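Local atomic coordinates of Sodium/sialic acid symporter SiaT (PDB entry 5NV9), a protein that couples the inward flow of sodium ions to the uptake of the sialic acid N-acetylneuraminic acid across the bacterial inner membrane. Residues 90-94 with 95-99; 156-159 with 160-164; 408-411 with 412-415; 438-441 with 442-446; 454-457 with 458-462. All blocks are in the same frame, centred on the assembly; numbering follows the deposited sequence.

How the contacts relate
All five contacts are local, joining residues a few positions apart within one continuous run of chain; they follow one another in series, and none nests in or crosses another. From the N terminus, contact 1 lies on helix 89-102 at the cytoplasmic side, and contact 2 follows near the start of the long helix 155-203, its centre about 38 Å away across the middle of the chain. Contact 3 joins helices 405-412 and 415-427. Contact 4 lies midway along helix 433-452, and contact 5 closes the periplasmic turn into helix 459-475. The last three cluster: Met414 of contact 3 packs on Ile444 of contact 4, and Leu413 on Tyr461 of contact 5.

Contact 1: 90-94 with 95-99; sequences PLVFY and FYIPF
Phe95 opens the second segment by lying alongside Leu91, both side chains pointing the same way, with Leu91 CD1 4.0 Å from Phe95 CE2. Its backbone N donates to Leu91 O, the usual bond of a helix turn. Phe95 CG stands anti to the carbonyl carbon (chi1 -64°), which lays the ring back toward Leu91; CB of the adjacent Tyr94 sits over one of its faces, and farther out the ring of Phe427 meets it edge-to-face. Tyr96 comes next. Leu91 O lies in the plane of its ring, at the edge and 3.9 Å from Tyr96 CD1, while Phe422, Met423 and Ile426 of helix 415-427 pack against the same side chain. Tyr96 N still makes the ordinary bond to Val92 O, but Ile97 N goes to the same oxygen, each at 3.0 Å. The bond from Ile97 is the straighter, with an N-H...O angle of 167°, and such an i+5 bond marks a pi-type widening in helix 89-102, where the membrane-spanning part passes to the cytoplasmic side. Ile97 then places CD1 4.0 Å from Val92 CG1, the two side chains crossing obliquely, and a looser touch of the same methyl reaches Phe93 CD1. Tyr261 lies against both Val92 and Ile97, and Leu274 of helix 267-301 against both Phe93 and Ile97. Pro98 has no N-H to offer the turn before it, and its ring carbon CD instead sits 3.3 Å from Phe93 O, at a kink in the helix; its CG lies 3.7 Å from Tyr94 O.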
loop_
_atom_site.group_PDB
_atom_site.type_symbol
_atom_site.label_atom_id
_atom_site.label_comp_id
_atom_site.label_asym_id
_atom_site.label_seq_id
_atom_site.Cartn_x
_atom_site.Cartn_y
_atom_site.Cartn_z
ATOM N N PRO A 90 -1.729 -3.800 -18.030
ATOM C CA PRO A 90 -1.412 -3.460 -19.423
ATOM C C PRO A 90 -1.839 -2.001 -19.809
ATOM O O PRO A 90 -1.098 -1.266 -20.508
ATOM C CB PRO A 90 -2.217 -4.491 -20.222
ATOM C CG PRO A 90 -2.619 -5.548 -19.239
ATOM C CD PRO A 90 -2.716 -4.880 -17.933
ATOM N N LEU A 91 -2.959 -1.555 -19.268
ATOM C CA LEU A 91 -3.413 -0.185 -19.482
ATOM C C LEU A 91 -2.415 0.818 -18.859
ATOM O O LEU A 91 -2.133 1.890 -19.437
ATOM C CB LEU A 91 -4.791 -0.010 -18.852
ATOM C CG LEU A 91 -5.947 -0.881 -19.400
ATOM C CD1 LEU A 91 -6.042 -0.639 -20.889
ATOM C CD2 LEU A 91 -5.827 -2.382 -19.105
ATOM N N VAL A 92 -1.856 0.470 -17.680
ATOM C CA VAL A 92 -0.869 1.333 -17.042
ATOM C C VAL A 92 0.381 1.400 -17.921
ATOM O O VAL A 92 0.938 2.475 -18.169
ATOM C CB VAL A 92 -0.472 0.799 -15.668
ATOM C CG1 VAL A 92 0.662 1.647 -15.070
ATOM C CG2 VAL A 92 -1.713 0.690 -14.773
ATOM N N PHE A 93 0.836 0.227 -18.358
ATOM C CA PHE A 93 2.004 0.103 -19.233
ATOM C C PHE A 93 1.873 0.902 -20.524
ATOM O O PHE A 93 2.781 1.621 -20.892
ATOM C CB PHE A 93 2.297 -1.379 -19.533
ATOM C CG PHE A 93 3.576 -1.601 -20.270
ATOM C CD1 PHE A 93 4.791 -1.431 -19.622
ATOM C CD2 PHE A 93 3.561 -1.960 -21.614
ATOM C CE1 PHE A 93 5.993 -1.627 -20.285
ATOM C CE2 PHE A 93 4.757 -2.181 -22.306
ATOM C CZ PHE A 93 5.982 -1.991 -21.641
ATOM N N TYR A 94 0.774 0.746 -21.231
ATOM C CA TYR A 94 0.619 1.370 -22.509
ATOM C C TYR A 94 0.306 2.846 -22.439
ATOM O O TYR A 94 0.808 3.593 -23.260
ATOM C CB TYR A 94 -0.433 0.635 -23.347
ATOM C CG TYR A 94 0.085 -0.710 -23.794
ATOM C CD1 TYR A 94 1.311 -0.807 -24.498
ATOM C CD2 TYR A 94 -0.623 -1.889 -23.530
ATOM C CE1 TYR A 94 1.823 -2.034 -24.894
ATOM C CE2 TYR A 94 -0.121 -3.128 -23.928
ATOM C CZ TYR A 94 1.095 -3.191 -24.619
ATOM O OH TYR A 94 1.625 -4.408 -25.011
ATOM N N PHE A 95 -0.481 3.299 -21.462
ATOM C CA PHE A 95 -0.947 4.694 -21.506
ATOM C C PHE A 95 -0.244 5.612 -20.533
ATOM O O PHE A 95 -0.182 6.814 -20.826
ATOM C CB PHE A 95 -2.449 4.753 -21.319
ATOM C CG PHE A 95 -3.201 4.080 -22.421
ATOM C CD1 PHE A 95 -3.113 4.554 -23.716
ATOM C CD2 PHE A 95 -4.002 2.979 -22.175
ATOM C CE1 PHE A 95 -3.789 3.921 -24.756
ATOM C CE2 PHE A 95 -4.711 2.371 -23.194
ATOM C CZ PHE A 95 -4.585 2.830 -24.495
ATOM N N TYR A 96 0.250 5.092 -19.387
ATOM C CA TYR A 96 0.765 5.974 -18.294
ATOM C C TYR A 96 2.274 5.974 -18.276
ATOM O O TYR A 96 2.885 7.008 -18.361
ATOM C CB TYR A 96 0.208 5.559 -16.929
ATOM C CG TYR A 96 -1.286 5.858 -16.677
ATOM C CD1 TYR A 96 -2.280 5.096 -17.230
ATOM C CD2 TYR A 96 -1.665 6.903 -15.828
ATOM C CE1 TYR A 96 -3.648 5.367 -17.013
ATOM C CE2 TYR A 96 -3.012 7.181 -15.556
ATOM C CZ TYR A 96 -4.000 6.430 -16.174
ATOM O OH TYR A 96 -5.303 6.759 -15.880
ATOM N N ILE A 97 2.881 4.777 -18.206
ATOM C CA ILE A 97 4.363 4.622 -17.998
ATOM C C ILE A 97 5.274 5.379 -19.002
ATOM O O ILE A 97 6.254 6.054 -18.558
ATOM C CB ILE A 97 4.765 3.148 -17.807
ATOM C CG1 ILE A 97 4.381 2.745 -16.375
ATOM C CG2 ILE A 97 6.238 2.917 -18.094
ATOM C CD1 ILE A 97 4.494 1.256 -16.077
ATOM N N PRO A 98 4.874 5.437 -20.273
ATOM C CA PRO A 98 5.670 6.257 -21.217
ATOM C C PRO A 98 5.787 7.729 -20.855
ATOM O O PRO A 98 6.867 8.304 -21.036
ATOM C CB PRO A 98 4.967 6.046 -22.571
ATOM C CG PRO A 98 4.233 4.751 -22.418
ATOM C CD PRO A 98 3.787 4.716 -20.969
ATOM N N PHE A 99 4.729 8.335 -20.313
ATOM C CA PHE A 99 4.827 9.740 -19.869
ATOM C C PHE A 99 5.748 9.885 -18.701
ATOM O O PHE A 99 6.622 10.765 -18.691
ATOM C CB PHE A 99 3.455 10.334 -19.537
ATOM C CG PHE A 99 2.635 10.615 -20.769
ATOM C CD1 PHE A 99 1.869 9.638 -21.339
ATOM C CD2 PHE A 99 2.662 11.878 -21.362
ATOM C CE1 PHE A 99 1.160 9.899 -22.481
ATOM C CE2 PHE A 99 1.936 12.134 -22.500
ATOM C CZ PHE A 99 1.194 11.136 -23.068
#

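Contact 2: 156-159 with 160-164; sequences VVLI and VLISL
Ile162 fits closely over the carbonyl of Leu158, CG1 3.2 Å from Leu158 O; the side chains meet more loosely, Ile162 CD1 4.2 Å from Leu158 CG. Ile162 CG1 takes the position anti to the carbonyl carbon (chi1 -63°), which turns that branch back over the preceding turn. The same Leu158 O receives Ile162 N at 2.7 Å, a short helical bond. On this buried side, Ile159 CG2 also approaches Ser163 CB, and Thr143 and Val144 of helix 118-151 and Phe337 of helix 328-361 press on Ile162. Val157 and Leu164 belong to the other, looser side, on the surface of the protein; Val160 lies partly exposed, its CG2 resting 3.4 Å from Val156 O. There the regular helical bonds carry most of the contact. The pattern changes at Ile159 O, which accepts from Ser163 N at 2.8 Å and weakly from Leu164 N at 3.3 Å, marking a wider pi-type turn. The side chain of Ile162 lies about 10 Å from a bound sodium ion. Bonds of Ile162 O with Gln341 NE2 and of Ser163 OG with Ser389 OG satisfy buried polar atoms where helix 155-203 meets helices 328-361 and 370-398.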
loop_
_atom_site.group_PDB
_atom_site.type_symbol
_atom_site.label_atom_id
_atom_site.label_comp_id
_atom_site.label_asym_id
_atom_site.label_seq_id
_atom_site.Cartn_x
_atom_site.Cartn_y
_atom_site.Cartn_z
ATOM N N VAL A 156 5.290 0.818 23.114
ATOM C CA VAL A 156 6.286 1.771 22.616
ATOM C C VAL A 156 7.600 1.157 22.167
ATOM O O VAL A 156 8.181 1.606 21.193
ATOM C CB VAL A 156 6.497 2.903 23.625
ATOM C CG1 VAL A 156 7.690 3.769 23.228
ATOM C CG2 VAL A 156 5.192 3.700 23.749
ATOM N N VAL A 157 8.056 0.108 22.847
ATOM C CA VAL A 157 9.219 -0.624 22.418
ATOM C C VAL A 157 8.936 -1.314 21.066
ATOM O O VAL A 157 9.755 -1.317 20.133
ATOM C CB VAL A 157 9.601 -1.675 23.465
ATOM C CG1 VAL A 157 10.731 -2.549 22.935
ATOM C CG2 VAL A 157 9.968 -1.007 24.787
ATOM N N LEU A 158 7.746 -1.852 20.963
ATOM C CA LEU A 158 7.303 -2.452 19.735
ATOM C C LEU A 158 7.306 -1.416 18.586
ATOM O O LEU A 158 7.700 -1.710 17.438
ATOM C CB LEU A 158 5.934 -3.062 19.969
ATOM C CG LEU A 158 5.436 -4.341 19.321
ATOM C CD1 LEU A 158 6.440 -5.496 19.356
ATOM C CD2 LEU A 158 4.179 -4.782 20.061
ATOM N N ILE A 159 6.905 -0.189 18.897
ATOM C CA ILE A 159 6.945 0.866 17.906
ATOM C C ILE A 159 8.376 1.235 17.539
ATOM O O ILE A 159 8.636 1.595 16.377
ATOM C CB ILE A 159 6.155 2.091 18.391
ATOM C CG1 ILE A 159 4.690 1.718 18.440
ATOM C CG2 ILE A 159 6.383 3.276 17.499
ATOM C CD1 ILE A 159 3.783 2.729 19.105
ATOM N N VAL A 160 9.301 1.155 18.519
ATOM C CA VAL A 160 10.714 1.396 18.261
ATOM C C VAL A 160 11.202 0.346 17.268
ATOM O O VAL A 160 11.894 0.676 16.318
ATOM C CB VAL A 160 11.577 1.297 19.503
ATOM C CG1 VAL A 160 13.021 1.246 19.090
ATOM C CG2 VAL A 160 11.371 2.501 20.397
ATOM N N LEU A 161 10.878 -0.915 17.543
ATOM C CA LEU A 161 11.222 -2.038 16.657
ATOM C C LEU A 161 10.548 -2.009 15.269
ATOM O O LEU A 161 11.189 -2.301 14.238
ATOM C CB LEU A 161 10.897 -3.355 17.345
ATOM C CG LEU A 161 11.696 -3.697 18.614
ATOM C CD1 LEU A 161 11.311 -5.079 19.000
ATOM C CD2 LEU A 161 13.194 -3.643 18.384
ATOM N N ILE A 162 9.266 -1.700 15.219
ATOM C CA ILE A 162 8.581 -1.657 13.917
ATOM C C ILE A 162 8.966 -0.418 13.092
ATOM O O ILE A 162 9.307 -0.518 11.894
ATOM C CB ILE A 162 7.036 -1.685 14.057
ATOM C CG1 ILE A 162 6.560 -2.990 14.688
ATOM C CG2 ILE A 162 6.367 -1.534 12.704
ATOM C CD1 ILE A 162 5.213 -2.871 15.346
ATOM N N SER A 163 8.888 0.747 13.736
ATOM C CA SER A 163 8.908 2.020 13.043
ATOM C C SER A 163 10.302 2.671 13.077
ATOM O O SER A 163 10.867 3.033 12.029
ATOM C CB SER A 163 7.797 2.933 13.616
ATOM O OG SER A 163 7.342 3.835 12.606
ATOM N N LEU A 164 10.899 2.779 14.249
ATOM C CA LEU A 164 12.147 3.531 14.352
ATOM C C LEU A 164 13.256 2.850 13.550
ATOM O O LEU A 164 13.978 3.463 12.777
ATOM C CB LEU A 164 12.520 3.723 15.819
ATOM C CG LEU A 164 13.213 5.053 16.097
ATOM C CD1 LEU A 164 13.264 5.253 17.604
ATOM C CD2 LEU A 164 14.603 5.144 15.472
#

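Contact 3: 408-411 with 412-415; sequences NSLI and GLMG
Ile411 CD1 meets Met414 CG at 3.9 Å, the two side chains crossing at about a right angle; Ile411, Gly412 and Leu410 carry the contact at the end of the helix. The longer branch of Ile411 runs anti to its own backbone nitrogen (chi1 -178°), and CG2 is thereby set between the backbone nitrogen and the carbonyl carbon, 3.2 Å from Gly412 N. Met414, a selenomethionine, bends at chi2 and chi3, and its CE turns back to lie 3.8 Å from Leu410 O. Leu410 also touches Leu413 through their CD1 methyls, a looser pairing at 4.4 Å.

The backbone shows the helix coming to an end. Gly412 packs close to the carbonyls of the turn before, and its N donates to Asn408 O with an angle of 161° at the hydrogen. Leu413 N is shared weakly between Ser409 O and Leu410 O. Met414 N then bonds to Ile411 O at 2.9 Å, approaching from above the carbonyl plane, and this closes a tighter, three-residue step. Leu130 of helix 118-151 touches Ile411, and Phe123 and Ser127 touch Met414; Leu448 and Tyr452 of helix 433-452 lie on Leu410.

Gly412 also starts a type I beta turn, closed by Gly415 N to Gly412 O at 3.2 Å, which links helix 405-412 to helix 415-427. The arrangement is that of a broken membrane-spanning helix, here within the LeuT fold of the transporter.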
loop_
_atom_site.group_PDB
_atom_site.type_symbol
_atom_site.label_atom_id
_atom_site.label_comp_id
_atom_site.label_asym_id
_atom_site.label_seq_id
_atom_site.Cartn_x
_atom_site.Cartn_y
_atom_site.Cartn_z
ATOM N N ASN A 408 -7.608 11.539 9.077
ATOM C CA ASN A 408 -7.269 10.417 8.242
ATOM C C ASN A 408 -8.378 10.086 7.224
ATOM O O ASN A 408 -8.131 9.981 6.002
ATOM C CB ASN A 408 -6.950 9.204 9.107
ATOM C CG ASN A 408 -6.988 7.932 8.315
ATOM O OD1 ASN A 408 -6.044 7.619 7.579
ATOM N ND2 ASN A 408 -8.100 7.205 8.417
ATOM N N SER A 409 -9.604 9.940 7.721
ATOM C CA SER A 409 -10.709 9.626 6.834
ATOM C C SER A 409 -10.923 10.785 5.835
ATOM O O SER A 409 -11.199 10.541 4.659
ATOM C CB SER A 409 -11.984 9.254 7.607
ATOM O OG SER A 409 -12.671 10.392 8.054
ATOM N N LEU A 410 -10.717 12.020 6.297
ATOM C CA LEU A 410 -10.831 13.226 5.465
ATOM C C LEU A 410 -9.817 13.278 4.296
ATOM O O LEU A 410 -10.200 13.525 3.137
ATOM C CB LEU A 410 -10.654 14.458 6.350
ATOM C CG LEU A 410 -10.861 15.816 5.719
ATOM C CD1 LEU A 410 -12.192 15.836 4.996
ATOM C CD2 LEU A 410 -10.811 16.865 6.820
ATOM N N ILE A 411 -8.534 13.050 4.608
ATOM C CA ILE A 411 -7.445 13.079 3.590
ATOM C C ILE A 411 -7.568 11.893 2.593
ATOM O O ILE A 411 -7.289 12.036 1.385
ATOM C CB ILE A 411 -6.050 13.095 4.271
ATOM C CG1 ILE A 411 -4.958 13.169 3.233
ATOM C CG2 ILE A 411 -5.817 11.862 5.115
ATOM C CD1 ILE A 411 -5.145 14.374 2.307
ATOM N N GLY A 412 -8.010 10.740 3.119
ATOM C CA GLY A 412 -8.333 9.557 2.325
ATOM C C GLY A 412 -9.300 9.826 1.199
ATOM O O GLY A 412 -9.172 9.266 0.112
ATOM N N LEU A 413 -10.273 10.693 1.449
ATOM C CA LEU A 413 -11.202 11.045 0.418
ATOM C C LEU A 413 -10.537 11.743 -0.794
ATOM O O LEU A 413 -11.123 11.750 -1.894
ATOM C CB LEU A 413 -12.255 11.965 0.986
ATOM C CG LEU A 413 -13.154 11.421 2.103
ATOM C CD1 LEU A 413 -14.013 12.564 2.664
ATOM C CD2 LEU A 413 -14.002 10.309 1.538
HETATM N N MSE A 414 -9.355 12.330 -0.607
HETATM C CA MSE A 414 -8.631 13.033 -1.701
HETATM C C MSE A 414 -7.982 12.106 -2.715
HETATM O O MSE A 414 -7.637 12.569 -3.817
HETATM C CB MSE A 414 -7.598 14.065 -1.259
HETATM C CG MSE A 414 -8.098 15.004 -0.161
HETATM SE SE MSE A 414 -9.438 16.212 -0.925
HETATM C CE MSE A 414 -11.068 15.474 -0.044
ATOM N N GLY A 415 -7.904 10.802 -2.426
ATOM C CA GLY A 415 -7.423 9.820 -3.379
ATOM C C GLY A 415 -8.207 9.718 -4.669
ATOM O O GLY A 415 -7.624 9.555 -5.764
#

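Contact 4: 438-441 with 442-446; sequences VGII and VSIIA
Ile440 and Ile444 make the apolar centre: they lie side by side, pointing the same way, and Ile440 CG2 meets Ile444 CD1 at 3.7 Å. CG1 of Ile444 lies beside its backbone N (chi1 -76°), on the side of Ile440, and CD1 thereby reaches that methyl. Phe123 of helix 118-151 packs on both isoleucines. A second pair touches more loosely, Val438 CG1 lying 4.3 Å from Val442 CG2, and Ile441 CG2 stands at the same distance from Ile445 CD1. This is the i to i+4 pattern of an unbroken alpha helix, helix 433-452, a membrane-spanning helix of this LeuT-fold transporter. Ile441, on the surface, and Val438 both touch a bound dodecyl-maltoside detergent molecule. The backbone bonds run in order beneath these side chains: Val442 N to Val438 O is nearly straight, at 176°, while Ile445 N to Ile441 O is the longest of the four, at 3.2 Å. Toward the polar edge Ser443 N donates to Gly439 O at 2.9 Å, and Ser443 CB lies 3.1 Å from that oxygen. Ser443 OG turns outward from the two segments to bond to Gly465 O on helix 459-475.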
loop_
_atom_site.group_PDB
_atom_site.type_symbol
_atom_site.label_atom_id
_atom_site.label_comp_id
_atom_site.label_asym_id
_atom_site.label_seq_id
_atom_site.Cartn_x
_atom_site.Cartn_y
_atom_site.Cartn_z
ATOM N N VAL A 438 -11.748 23.077 -11.957
ATOM C CA VAL A 438 -13.206 22.893 -11.749
ATOM C C VAL A 438 -13.518 21.451 -11.315
ATOM O O VAL A 438 -14.261 21.225 -10.364
ATOM C CB VAL A 438 -14.004 23.254 -13.017
ATOM C CG1 VAL A 438 -15.469 22.899 -12.804
ATOM C CG2 VAL A 438 -13.797 24.716 -13.326
ATOM N N GLY A 439 -12.932 20.484 -12.020
ATOM C CA GLY A 439 -12.923 19.079 -11.586
ATOM C C GLY A 439 -12.505 18.786 -10.140
ATOM O O GLY A 439 -13.211 18.083 -9.412
ATOM N N ILE A 440 -11.402 19.337 -9.673
ATOM C CA ILE A 440 -11.043 19.170 -8.268
ATOM C C ILE A 440 -12.162 19.685 -7.329
ATOM O O ILE A 440 -12.534 19.060 -6.328
ATOM C CB ILE A 440 -9.704 19.850 -7.960
ATOM C CG1 ILE A 440 -8.552 19.137 -8.704
ATOM C CG2 ILE A 440 -9.415 19.865 -6.472
ATOM C CD1 ILE A 440 -7.325 19.989 -8.923
ATOM N N ILE A 441 -12.663 20.859 -7.627
ATOM C CA ILE A 441 -13.603 21.501 -6.725
ATOM C C ILE A 441 -14.886 20.680 -6.605
ATOM O O ILE A 441 -15.355 20.403 -5.485
ATOM C CB ILE A 441 -13.874 22.934 -7.192
ATOM C CG1 ILE A 441 -12.642 23.782 -6.880
ATOM C CG2 ILE A 441 -15.128 23.494 -6.560
ATOM C CD1 ILE A 441 -12.544 25.035 -7.688
ATOM N N VAL A 442 -15.418 20.294 -7.763
ATOM C CA VAL A 442 -16.595 19.425 -7.869
ATOM C C VAL A 442 -16.399 18.088 -7.147
ATOM O O VAL A 442 -17.278 17.658 -6.359
ATOM C CB VAL A 442 -16.900 19.110 -9.329
ATOM C CG1 VAL A 442 -17.935 17.978 -9.413
ATOM C CG2 VAL A 442 -17.448 20.370 -10.016
ATOM N N SER A 443 -15.255 17.459 -7.431
ATOM C CA SER A 443 -14.833 16.214 -6.774
ATOM C C SER A 443 -14.849 16.355 -5.255
ATOM O O SER A 443 -15.457 15.538 -4.565
ATOM C CB SER A 443 -13.432 15.809 -7.246
ATOM O OG SER A 443 -13.195 14.458 -6.905
ATOM N N ILE A 444 -14.247 17.416 -4.723
ATOM C CA ILE A 444 -14.126 17.542 -3.281
ATOM C C ILE A 444 -15.480 17.622 -2.590
ATOM O O ILE A 444 -15.730 16.954 -1.577
ATOM C CB ILE A 444 -13.231 18.718 -2.883
ATOM C CG1 ILE A 444 -11.748 18.334 -3.110
ATOM C CG2 ILE A 444 -13.477 19.130 -1.433
ATOM C CD1 ILE A 444 -10.848 19.546 -3.035
ATOM N N ILE A 445 -16.351 18.439 -3.165
ATOM C CA ILE A 445 -17.670 18.615 -2.670
ATOM C C ILE A 445 -18.482 17.318 -2.726
ATOM O O ILE A 445 -19.304 17.017 -1.817
ATOM C CB ILE A 445 -18.384 19.710 -3.504
ATOM C CG1 ILE A 445 -17.829 21.087 -3.188
ATOM C CG2 ILE A 445 -19.859 19.695 -3.227
ATOM C CD1 ILE A 445 -18.374 22.193 -4.093
ATOM N N ALA A 446 -18.309 16.583 -3.818
ATOM C CA ALA A 446 -19.066 15.388 -4.023
ATOM C C ALA A 446 -18.656 14.320 -3.023
ATOM O O ALA A 446 -19.542 13.650 -2.481
ATOM C CB ALA A 446 -18.892 14.865 -5.441
#

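Contact 5: 454-457 with 458-462; sequences SDLN and FFFYG
Asn457 brings the chain from an extended backbone (psi 145°) into the first turn of helix 459-475. Phe460 N bonds to Asn457 O at 3.0 Å, coming from above the carbonyl plane. Earlier in the loop, Leu456 N donates to Ser454 OG, an ST turn that bends the chain before the cap.

Among the side chains Asn457 does most of the work. Its CG stands anti to the backbone nitrogen (chi1 -174°), and OD1 is carried round to accept from Phe459 N at 2.9 Å, with an angle of 163° at the hydrogen. The same oxygen lies over one face of the Phe458 ring, offset toward the rim, and 3.2 Å from Phe459 CD2. The amide's other end, ND2, bonds to Thr232 O and Ser234 OG, which fixes its rotation. Leu456 crosses Phe460 at about a right angle, its CD2 4.0 Å from Phe460 CD2, and Trp231 packs against both. A water bridges Leu456 O and Tyr461 OH, each 2.7 Å away, and lies in the plane of the tyrosine ring.

The side chain of Phe459 lies about 7 Å from the bound N-acetylneuraminic acid and meets edge-to-face the ring of Phe243, which lines the sugar's pocket. Asn457 thus makes the capping bond of a helix start, its side-chain oxygen taking up the N-H of Phe459, here at the periplasmic entry to a membrane-spanning helix.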
loop_
_atom_site.group_PDB
_atom_site.type_symbol
_atom_site.label_atom_id
_atom_site.label_comp_id
_atom_site.label_asym_id
_atom_site.label_seq_id
_atom_site.Cartn_x
_atom_site.Cartn_y
_atom_site.Cartn_z
ATOM N N SER A 454 -24.243 11.025 3.614
ATOM C CA SER A 454 -24.993 9.890 3.060
ATOM C C SER A 454 -24.575 8.598 3.730
ATOM O O SER A 454 -23.587 8.554 4.483
ATOM C CB SER A 454 -24.783 9.774 1.553
ATOM O OG SER A 454 -23.589 9.073 1.251
ATOM N N ASP A 455 -25.304 7.546 3.394
ATOM C CA ASP A 455 -24.974 6.220 3.865
ATOM C C ASP A 455 -24.303 5.346 2.809
ATOM O O ASP A 455 -24.213 4.124 2.975
ATOM C CB ASP A 455 -26.244 5.560 4.359
ATOM C CG ASP A 455 -26.707 6.173 5.631
ATOM O OD1 ASP A 455 -25.848 6.474 6.515
ATOM O OD2 ASP A 455 -27.928 6.386 5.737
ATOM N N LEU A 456 -23.818 5.975 1.749
ATOM C CA LEU A 456 -23.139 5.257 0.701
ATOM C C LEU A 456 -21.999 4.446 1.291
ATOM O O LEU A 456 -21.289 4.913 2.150
ATOM C CB LEU A 456 -22.541 6.216 -0.315
ATOM C CG LEU A 456 -23.541 6.848 -1.237
ATOM C CD1 LEU A 456 -22.763 7.942 -1.938
ATOM C CD2 LEU A 456 -24.102 5.799 -2.196
ATOM N N ASN A 457 -21.857 3.243 0.778
ATOM C CA ASN A 457 -20.758 2.367 1.093
ATOM C C ASN A 457 -19.406 3.050 0.782
ATOM O O ASN A 457 -19.274 3.830 -0.159
ATOM C CB ASN A 457 -20.960 1.038 0.299
ATOM C CG ASN A 457 -19.907 -0.010 0.684
ATOM O OD1 ASN A 457 -18.764 0.037 0.194
ATOM N ND2 ASN A 457 -20.243 -0.862 1.638
ATOM N N PHE A 458 -18.389 2.792 1.583
ATOM C CA PHE A 458 -17.056 3.418 1.375
ATOM C C PHE A 458 -16.441 3.129 0.014
ATOM O O PHE A 458 -15.632 3.910 -0.476
ATOM C CB PHE A 458 -16.074 3.018 2.495
ATOM C CG PHE A 458 -15.660 1.581 2.438
ATOM C CD1 PHE A 458 -16.427 0.597 3.073
ATOM C CD2 PHE A 458 -14.529 1.206 1.761
ATOM C CE1 PHE A 458 -16.066 -0.739 3.024
ATOM C CE2 PHE A 458 -14.150 -0.130 1.717
ATOM C CZ PHE A 458 -14.932 -1.102 2.332
ATOM N N PHE A 459 -16.799 2.012 -0.605
ATOM C CA PHE A 459 -16.306 1.699 -1.946
ATOM C C PHE A 459 -16.683 2.729 -3.012
ATOM O O PHE A 459 -16.024 2.801 -4.057
ATOM C CB PHE A 459 -16.713 0.300 -2.429
ATOM C CG PHE A 459 -15.841 -0.806 -1.893
ATOM C CD1 PHE A 459 -14.489 -0.872 -2.201
ATOM C CD2 PHE A 459 -16.388 -1.780 -1.036
ATOM C CE1 PHE A 459 -13.683 -1.913 -1.716
ATOM C CE2 PHE A 459 -15.608 -2.829 -0.570
ATOM C CZ PHE A 459 -14.248 -2.884 -0.895
ATOM N N PHE A 460 -17.711 3.516 -2.744
ATOM C CA PHE A 460 -18.133 4.536 -3.678
ATOM C C PHE A 460 -17.319 5.827 -3.636
ATOM O O PHE A 460 -17.425 6.615 -4.555
ATOM C CB PHE A 460 -19.592 4.831 -3.450
ATOM C CG PHE A 460 -20.501 3.762 -3.998
ATOM C CD1 PHE A 460 -20.480 3.456 -5.321
ATOM C CD2 PHE A 460 -21.356 3.037 -3.159
ATOM C CE1 PHE A 460 -21.295 2.437 -5.854
ATOM C CE2 PHE A 460 -22.185 2.069 -3.678
ATOM C CZ PHE A 460 -22.156 1.757 -5.029
ATOM N N TYR A 461 -16.586 6.074 -2.542
ATOM C CA TYR A 461 -15.877 7.317 -2.366
ATOM C C TYR A 461 -14.858 7.548 -3.480
ATOM O O TYR A 461 -14.791 8.661 -4.008
ATOM C CB TYR A 461 -15.176 7.433 -1.015
ATOM C CG TYR A 461 -16.038 7.273 0.230
ATOM C CD1 TYR A 461 -17.398 7.423 0.202
ATOM C CD2 TYR A 461 -15.454 7.001 1.442
ATOM C CE1 TYR A 461 -18.166 7.278 1.342
ATOM C CE2 TYR A 461 -16.218 6.815 2.579
ATOM C CZ TYR A 461 -17.563 6.971 2.505
ATOM O OH TYR A 461 -18.322 6.807 3.588
ATOM N N GLY A 462 -14.113 6.507 -3.849
ATOM C CA GLY A 462 -13.070 6.613 -4.881
ATOM C C GLY A 462 -13.634 6.854 -6.270
ATOM O O GLY A 462 -13.121 7.690 -7.009
HETATM O O HOH W 1 -21.006 7.175 3.506
#